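Local coordinates for probable transcriptional regulatory protein NarL (Mycobacterium tuberculosis, PDB 3EUL), which probably regulates genes of aerobic nitrate metabolism, together with DevR, by binding their promoters once phosphorylated by the sensor kinase NarS, at residues 102-105 with 106-110. Sequence-based numbering, arbitrary orientation.
Sequences AIVY and QALQQ
Tyr105 and Gln109, one helical turn apart on the exposed side of helix 101-109, bring a phenol ring and a carboxamide together as a stack. The two planes are only 7° apart, and Gln109 OE1 stands over one ring face, displaced toward the rim, with Tyr105 CZ at 3.6 Å as its nearest ring atom. Different first torsions bring the groups together: Tyr105 CG lies anti to the backbone N (chi1 -172°), which carries the ring toward the C-terminal end of the helix, whereas Gln109 CG lies beside its own N, and a bend at chi2 (-72°) lays the amide along the ring. Gln109 CD is 3.7 Å from Tyr105 CE2, a van der Waals distance.

The closely packed side faces the domain. There Val104 and Ala107 both touch Phe115 of strand 114-117, the edge strand that follows this helix in a beta-alpha-beta unit of the CheY-like receiver fold. Ala107 is buried, its methyl group 3.4 Å from Ile103 O. Beside this face Val104 and Leu108 run alongside each other, Val104 CG1 meeting Leu108 CD1 at 3.8 Å, although Leu108 itself is exposed.

Successive i to i+4 backbone bonds hold these side chains in step. Gln106 N donates to Ala102 O at 2.9 Å, and Ala107 N and Leu108 N donate in the same way to Ile103 O and Val104 O, each at 3.0 Å. Near the helix end, Gln109 O accepts a hydrogen bond from Arg84 of helix 76-85, tying the two helices together. The chemistry thus divides by side: apolar packing on Phe115 and the Arg84 bond join the helix to the domain, and the backbone bonds hold the helix itself, while probably mainly dispersion and dipole attraction between stacked planes, without a side-chain hydrogen bond between them, pairs Tyr105 with Gln109 at the surface.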
loop_
_atom_site.group_PDB
_atom_site.type_symbol
_atom_site.label_atom_id
_atom_site.label_comp_id
_atom_site.label_asym_id
_atom_site.label_seq_id
_atom_site.Cartn_x
_atom_site.Cartn_y
_atom_site.Cartn_z
ATOM N N ALA A 102 18.931 -4.095 -1.283
ATOM C CA ALA A 102 19.047 -2.758 -1.894
ATOM C C ALA A 102 17.709 -2.211 -2.385
ATOM O O ALA A 102 17.477 -0.991 -2.388
ATOM C CB ALA A 102 20.041 -2.802 -3.011
ATOM N N ILE A 103 16.811 -3.108 -2.774
ATOM C CA ILE A 103 15.458 -2.709 -3.212
ATOM C C ILE A 103 14.590 -2.188 -2.074
ATOM O O ILE A 103 13.950 -1.106 -2.167
ATOM C CB ILE A 103 14.741 -3.851 -3.945
ATOM C CG1 ILE A 103 15.371 -3.980 -5.347
ATOM C CG2 ILE A 103 13.283 -3.492 -4.121
ATOM C CD1 ILE A 103 15.028 -5.206 -6.099
ATOM N N VAL A 104 14.598 -2.930 -0.977
ATOM C CA VAL A 104 13.893 -2.453 0.237
ATOM C C VAL A 104 14.466 -1.115 0.697
ATOM O O VAL A 104 13.710 -0.157 0.962
ATOM C CB VAL A 104 13.983 -3.486 1.352
ATOM C CG1 VAL A 104 13.365 -2.941 2.696
ATOM C CG2 VAL A 104 13.310 -4.802 0.902
ATOM N N TYR A 105 15.795 -1.055 0.825
ATOM C CA TYR A 105 16.455 0.150 1.285
ATOM C C TYR A 105 16.125 1.360 0.399
ATOM O O TYR A 105 15.894 2.444 0.904
ATOM C CB TYR A 105 17.978 -0.067 1.316
ATOM C CG TYR A 105 18.763 1.056 1.947
ATOM C CD1 TYR A 105 18.959 1.123 3.333
ATOM C CD2 TYR A 105 19.339 2.040 1.167
ATOM C CE1 TYR A 105 19.692 2.109 3.892
ATOM C CE2 TYR A 105 20.098 3.045 1.738
ATOM C CZ TYR A 105 20.248 3.093 3.099
ATOM O OH TYR A 105 20.994 4.111 3.680
ATOM N N GLN A 106 16.179 1.181 -0.911
ATOM C CA GLN A 106 15.919 2.285 -1.840
ATOM C C GLN A 106 14.468 2.744 -1.779
ATOM O O GLN A 106 14.184 3.942 -1.892
ATOM C CB GLN A 106 16.232 1.863 -3.285
ATOM C CG GLN A 106 16.446 3.029 -4.278
ATOM C CD GLN A 106 15.214 3.922 -4.511
ATOM O OE1 GLN A 106 14.113 3.461 -4.835
ATOM N NE2 GLN A 106 15.429 5.233 -4.390
ATOM N N ALA A 107 13.553 1.798 -1.607
ATOM C CA ALA A 107 12.137 2.127 -1.459
ATOM C C ALA A 107 11.862 2.944 -0.211
ATOM O O ALA A 107 11.171 3.971 -0.290
ATOM C CB ALA A 107 11.292 0.820 -1.454
ATOM N N LEU A 108 12.484 2.552 0.909
ATOM C CA LEU A 108 12.365 3.288 2.174
ATOM C C LEU A 108 12.987 4.675 2.051
ATOM O O LEU A 108 12.470 5.654 2.576
ATOM C CB LEU A 108 13.016 2.489 3.325
ATOM C CG LEU A 108 12.360 1.130 3.640
ATOM C CD1 LEU A 108 13.213 0.340 4.624
ATOM C CD2 LEU A 108 10.924 1.347 4.174
ATOM N N GLN A 109 14.096 4.759 1.347
ATOM C CA GLN A 109 14.695 6.038 1.005
ATOM C C GLN A 109 13.765 6.910 0.163
ATOM O O GLN A 109 13.780 8.122 0.372
ATOM C CB GLN A 109 16.033 5.875 0.279
ATOM C CG GLN A 109 17.099 5.074 1.074
ATOM C CD GLN A 109 17.703 5.808 2.270
ATOM O OE1 GLN A 109 17.468 5.431 3.421
ATOM N NE2 GLN A 109 18.553 6.794 2.002
ATOM N N GLN A 110 12.965 6.326 -0.738
ATOM C CA GLN A 110 11.968 7.089 -1.567
ATOM C C GLN A 110 10.656 7.426 -0.769
ATOM O O GLN A 110 9.723 8.049 -1.287
ATOM C CB GLN A 110 11.605 6.367 -2.892
ATOM C CG GLN A 110 12.672 6.236 -4.037
ATOM C CD GLN A 110 12.105 6.245 -5.537
ATOM O OE1 GLN A 110 12.228 5.270 -6.319
ATOM N NE2 GLN A 110 11.526 7.390 -5.932
#